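Local atomic coordinates of transferrin (Manduca sexta, PDB entry 6WB6), a protein that binds a single ferric ion together with a carbonate anion and carries the iron as a secreted glycoprotein of an insect. Residues S406-R411 / P584-V589; V424-Y429 / G638-E643. All coordinates share one frame; numbering follows the deposited sequence.

Contact 1 (S406-R411 / P584-V589); sequences SVDDMR and PSRTWV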
# COMPACT_ATOMS: atom_id res chain seq x y z
N SER A 406 -0.80 -8.43 -15.34
CA SER A 406 -2.18 -8.01 -15.20
C SER A 406 -2.95 -8.35 -16.47
O SER A 406 -2.39 -8.50 -17.55
CB SER A 406 -2.30 -6.50 -14.93
OG SER A 406 -1.71 -5.74 -15.98
N VAL A 407 -4.26 -8.42 -16.31
CA VAL A 407 -5.20 -8.72 -17.37
C VAL A 407 -6.51 -8.06 -16.97
O VAL A 407 -6.82 -7.94 -15.77
CB VAL A 407 -5.26 -10.25 -17.58
CG1 VAL A 407 -5.45 -10.97 -16.25
CG2 VAL A 407 -6.31 -10.65 -18.58
N ASP A 408 -7.23 -7.53 -17.93
CA ASP A 408 -8.38 -6.70 -17.61
C ASP A 408 -9.67 -7.42 -17.96
O ASP A 408 -9.70 -8.36 -18.77
CB ASP A 408 -8.32 -5.34 -18.34
CG ASP A 408 -7.17 -4.44 -17.85
OD1 ASP A 408 -6.87 -4.45 -16.64
OD2 ASP A 408 -6.57 -3.72 -18.69
N ASP A 409 -10.74 -7.00 -17.29
CA ASP A 409 -12.11 -7.35 -17.68
C ASP A 409 -12.18 -8.87 -17.83
O ASP A 409 -11.69 -9.59 -16.95
CB ASP A 409 -12.47 -6.54 -18.92
CG ASP A 409 -12.38 -5.02 -18.70
OD1 ASP A 409 -12.94 -4.52 -17.70
OD2 ASP A 409 -11.76 -4.32 -19.54
N MET A 410 -12.75 -9.39 -18.91
CA MET A 410 -13.09 -10.80 -19.02
C MET A 410 -11.96 -11.66 -19.57
O MET A 410 -12.21 -12.80 -19.97
CB MET A 410 -14.34 -10.96 -19.89
CG MET A 410 -15.55 -10.11 -19.44
SD MET A 410 -15.49 -8.34 -19.84
CE MET A 410 -15.39 -8.36 -21.64
N ARG A 411 -10.73 -11.16 -19.59
CA ARG A 411 -9.61 -11.95 -20.09
C ARG A 411 -8.92 -12.76 -19.00
O ARG A 411 -7.99 -13.51 -19.32
CB ARG A 411 -8.60 -11.03 -20.77
CG ARG A 411 -9.14 -10.42 -22.05
CD ARG A 411 -8.11 -9.65 -22.85
NE ARG A 411 -7.63 -8.44 -22.18
CZ ARG A 411 -8.37 -7.35 -21.96
NH1 ARG A 411 -9.64 -7.30 -22.32
NH2 ARG A 411 -7.82 -6.31 -21.37
N PRO A 584 -15.09 -8.65 -13.08
CA PRO A 584 -13.62 -8.75 -13.02
C PRO A 584 -13.01 -7.38 -13.18
O PRO A 584 -13.31 -6.66 -14.13
CB PRO A 584 -13.28 -9.70 -14.18
CG PRO A 584 -14.44 -9.58 -15.10
CD PRO A 584 -15.64 -9.33 -14.25
N SER A 585 -12.20 -6.99 -12.20
CA SER A 585 -11.42 -5.76 -12.26
C SER A 585 -10.03 -6.12 -12.72
O SER A 585 -9.64 -7.29 -12.67
CB SER A 585 -11.34 -5.07 -10.90
OG SER A 585 -10.37 -5.69 -10.07
N ARG A 586 -9.26 -5.12 -13.15
CA ARG A 586 -7.88 -5.40 -13.51
C ARG A 586 -7.29 -6.32 -12.46
O ARG A 586 -7.35 -6.04 -11.26
CB ARG A 586 -7.06 -4.12 -13.60
CG ARG A 586 -5.60 -4.37 -13.74
CD ARG A 586 -4.85 -3.11 -14.18
NE ARG A 586 -5.24 -2.70 -15.52
CZ ARG A 586 -4.83 -1.58 -16.11
NH1 ARG A 586 -3.99 -0.74 -15.51
NH2 ARG A 586 -5.25 -1.29 -17.33
N THR A 587 -6.71 -7.43 -12.93
CA THR A 587 -6.28 -8.55 -12.10
C THR A 587 -4.86 -8.94 -12.46
O THR A 587 -4.52 -9.02 -13.65
CB THR A 587 -7.14 -9.76 -12.33
OG1 THR A 587 -8.49 -9.46 -11.96
CG2 THR A 587 -6.64 -10.89 -11.52
N TRP A 588 -4.05 -9.22 -11.44
CA TRP A 588 -2.70 -9.73 -11.65
C TRP A 588 -2.70 -11.24 -11.47
O TRP A 588 -3.28 -11.76 -10.50
CB TRP A 588 -1.70 -9.05 -10.71
CG TRP A 588 -1.49 -7.63 -11.13
CD1 TRP A 588 -0.43 -7.13 -11.81
CD2 TRP A 588 -2.39 -6.51 -10.90
NE1 TRP A 588 -0.60 -5.77 -12.03
CE2 TRP A 588 -1.80 -5.38 -11.49
CE3 TRP A 588 -3.62 -6.37 -10.24
CZ2 TRP A 588 -2.41 -4.12 -11.46
CZ3 TRP A 588 -4.22 -5.10 -10.20
CH2 TRP A 588 -3.62 -4.01 -10.82
N VAL A 589 -2.12 -11.94 -12.43
CA VAL A 589 -2.18 -13.39 -12.44
C VAL A 589 -0.76 -13.92 -12.37
O VAL A 589 0.20 -13.26 -12.76
CB VAL A 589 -2.90 -13.95 -13.68
CG1 VAL A 589 -4.29 -13.41 -13.76
CG2 VAL A 589 -2.14 -13.64 -14.94
O HOH W 1 0.73 -4.54 -14.73

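Contact 2 (V424-Y429 / G638-E643); sequences VFHEVY and GLATTE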
# COMPACT_ATOMS: atom_id res chain seq x y z
N VAL A 424 -4.11 -13.49 -8.43
CA VAL A 424 -3.51 -13.34 -7.11
C VAL A 424 -4.12 -12.17 -6.36
O VAL A 424 -4.42 -12.27 -5.17
CB VAL A 424 -1.98 -13.20 -7.21
CG1 VAL A 424 -1.36 -12.86 -5.82
CG2 VAL A 424 -1.36 -14.45 -7.77
N PHE A 425 -4.27 -11.03 -7.04
CA PHE A 425 -4.92 -9.87 -6.44
C PHE A 425 -5.46 -9.02 -7.58
O PHE A 425 -5.04 -9.16 -8.74
CB PHE A 425 -3.96 -9.07 -5.57
CG PHE A 425 -2.78 -8.51 -6.32
CD1 PHE A 425 -1.61 -9.25 -6.44
CD2 PHE A 425 -2.84 -7.27 -6.91
CE1 PHE A 425 -0.53 -8.75 -7.14
CE2 PHE A 425 -1.76 -6.77 -7.61
CZ PHE A 425 -0.61 -7.51 -7.72
N HIS A 426 -6.41 -8.17 -7.23
CA HIS A 426 -7.16 -7.37 -8.19
C HIS A 426 -7.34 -5.97 -7.63
O HIS A 426 -7.12 -5.71 -6.44
CB HIS A 426 -8.52 -8.01 -8.47
CG HIS A 426 -9.36 -8.14 -7.25
ND1 HIS A 426 -9.48 -9.33 -6.55
CD2 HIS A 426 -10.09 -7.23 -6.56
CE1 HIS A 426 -10.28 -9.14 -5.52
NE2 HIS A 426 -10.66 -7.88 -5.50
N GLU A 427 -7.76 -5.06 -8.52
CA GLU A 427 -8.07 -3.68 -8.16
C GLU A 427 -9.41 -3.59 -7.47
O GLU A 427 -10.35 -4.34 -7.76
CB GLU A 427 -8.07 -2.78 -9.40
CG GLU A 427 -6.69 -2.48 -9.89
CD GLU A 427 -6.63 -1.49 -11.04
OE1 GLU A 427 -7.67 -1.17 -11.65
OE2 GLU A 427 -5.51 -1.07 -11.34
N VAL A 428 -9.49 -2.70 -6.50
CA VAL A 428 -10.77 -2.32 -5.92
C VAL A 428 -10.96 -0.82 -6.13
O VAL A 428 -10.01 -0.06 -6.30
CB VAL A 428 -10.88 -2.69 -4.43
CG1 VAL A 428 -10.93 -4.19 -4.28
CG2 VAL A 428 -9.75 -2.08 -3.62
N TYR A 429 -12.22 -0.41 -6.09
CA TYR A 429 -12.60 0.93 -6.52
C TYR A 429 -13.56 1.55 -5.52
O TYR A 429 -14.05 0.91 -4.60
CB TYR A 429 -13.21 0.88 -7.91
CG TYR A 429 -12.38 0.14 -8.90
CD1 TYR A 429 -11.21 0.68 -9.40
CD2 TYR A 429 -12.76 -1.12 -9.34
CE1 TYR A 429 -10.45 0.01 -10.32
CE2 TYR A 429 -11.99 -1.80 -10.28
CZ TYR A 429 -10.84 -1.23 -10.76
OH TYR A 429 -10.04 -1.87 -11.67
N GLY A 638 -7.29 0.66 -4.24
CA GLY A 638 -6.59 -0.32 -3.44
C GLY A 638 -6.41 -1.61 -4.20
O GLY A 638 -6.82 -1.76 -5.35
N LEU A 639 -5.80 -2.55 -3.51
CA LEU A 639 -5.58 -3.88 -4.03
C LEU A 639 -6.08 -4.87 -3.00
O LEU A 639 -5.92 -4.64 -1.80
CB LEU A 639 -4.11 -4.11 -4.32
CG LEU A 639 -3.51 -3.14 -5.33
CD1 LEU A 639 -2.03 -3.37 -5.39
CD2 LEU A 639 -4.18 -3.31 -6.73
N ALA A 640 -6.74 -5.94 -3.48
CA ALA A 640 -7.13 -7.07 -2.65
C ALA A 640 -6.80 -8.38 -3.34
O ALA A 640 -6.90 -8.48 -4.57
CB ALA A 640 -8.63 -7.05 -2.34
N THR A 641 -6.43 -9.38 -2.55
CA THR A 641 -6.25 -10.73 -3.06
C THR A 641 -7.56 -11.25 -3.61
O THR A 641 -8.64 -10.97 -3.09
CB THR A 641 -5.74 -11.66 -1.96
OG1 THR A 641 -6.60 -11.55 -0.82
CG2 THR A 641 -4.33 -11.27 -1.56
N THR A 642 -7.46 -12.02 -4.69
CA THR A 642 -8.62 -12.57 -5.38
C THR A 642 -9.06 -13.85 -4.67
O THR A 642 -8.27 -14.78 -4.54
CB THR A 642 -8.27 -12.85 -6.85
OG1 THR A 642 -7.64 -11.69 -7.42
CG2 THR A 642 -9.53 -13.17 -7.63
N GLU A 643 -10.31 -13.89 -4.20
CA GLU A 643 -10.83 -15.11 -3.62
C GLU A 643 -10.92 -16.20 -4.67
O GLU A 643 -11.35 -15.97 -5.81
CB GLU A 643 -12.20 -14.87 -2.99
CG GLU A 643 -12.17 -13.93 -1.79
CD GLU A 643 -11.21 -14.41 -0.70
OE1 GLU A 643 -11.17 -15.64 -0.43
OE2 GLU A 643 -10.48 -13.57 -0.14

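Contact 1 (S406-R411 / P584-V589)
Two antiparallel strands at one margin of a four-stranded sheet in the second transferrin-like half meet here, Ser406 and Val407 running against Thr587 and Trp588. Val407 and Thr587 form a hydrogen-bonded pair: Val407 N reaches Thr587 O at 2.7 Å, a rather bent bond, while Thr587 N returns to Val407 O more directly. Next to it, Ser406 faces Trp588 in a non-hydrogen-bonded pair. The CB of Ser406 sits over one face of the indole, 3.6 Å from the centroid of the five-membered ring, in a CH-pi contact. With chi1 at 59°, Ser406 OG lies between its own backbone N and carbonyl carbon, from where it shares a water with Trp588 NE1, which donates to it. The indole also stacks on Phe425.

Where the strand pairing gives out, a salt bridge takes over. Arg586 grips Asp408 side-on with two nitrogens: NE meets the syn lone pair of OD1 at 2.6 Å, nearly straight, and NH2 meets OD2 at 3.1 Å. Carboxylate and guanidinium are 20° from coplanar, and the two-point grip limits the rotation of both groups. The bend of the arginine chain at chi3 (-66°) turns NE to the carboxylate beside it, and NH1 goes to Asn629 O. Arg411, itself paired with Glu390, adds a long charge contact to Asp408 OD2.

On the sheet face shared by Val407 and Thr587, Val407 CG1 packs on Val589 CG1 at 3.7 Å, the two side chains crossing at about a right angle. Beyond the strands, the Pro584 ring lies against the carbonyl of Asp409, CB to O 3.2 Å, within the type II' turn from Asp408 to Arg411. Strand 405-407 is thereby the outer strand, paired with 587-590, of the lobe's four-stranded antiparallel sheet.

Contact 2 (V424-Y429 / G638-E643)
Backbone bonds dominate between 424-428 and 638-641, two antiparallel strands whose axes come within 4.4 Å. His426 and Ala640 exchange bonds both ways, His426 N to Ala640 O at 2.7 Å and Ala640 N to His426 O at 3.0 Å. Val428 N reaches Gly638 O, and Thr642 N reaches Val424 O. Strand 638-641 is thereby added as an outer strand of the lobe's four-stranded antiparallel sheet, and Glu643 follows as the N-cap of the helix 644-659.

Among side chains the polar contact is that of His426 with Thr642: ND1 and OG1 lie 3.1 Å apart at the imidazole edge, in a nearly straight hydrogen bond. A chi1 of 60° places His426 CG between the backbone N and the carbonyl carbon, and the ring end comes close to 640-642, with Ala640 O 3.4 Å above one ring face. With an alanine here, Thr642 OG1 is likely to lose this partner and a gap to open over the Ala640 carbonyl.

Apolar contacts lie on both faces of the sheet. Phe425 CE2 meets Leu639 CD1 at 4.1 Å, the side chains crossing obliquely, and Val428 CG1 touches Ala640 CB.

In the fold
From the N terminus, the chain enters this sheet at 405-407, passes through the turn and helix 411-419, and returns as strand 422-428. Only after the long excursion that begins with strand 437-443 does it come back along 584-589, closing contact 1 across 172 intervening residues. Helix 597-611 then leads toward 638-643, which closes contact 2 over 208 residues. The two closures cross rather than nest, since their segments alternate along the chain. Their inner strands, 587-590 and 422-428, are neighbours, joined by Trp588 O with Val424 N and by Ser585 OG with Glu427 O, so both outer strands, 405-407 and 638-641, are tied into one four-stranded sheet.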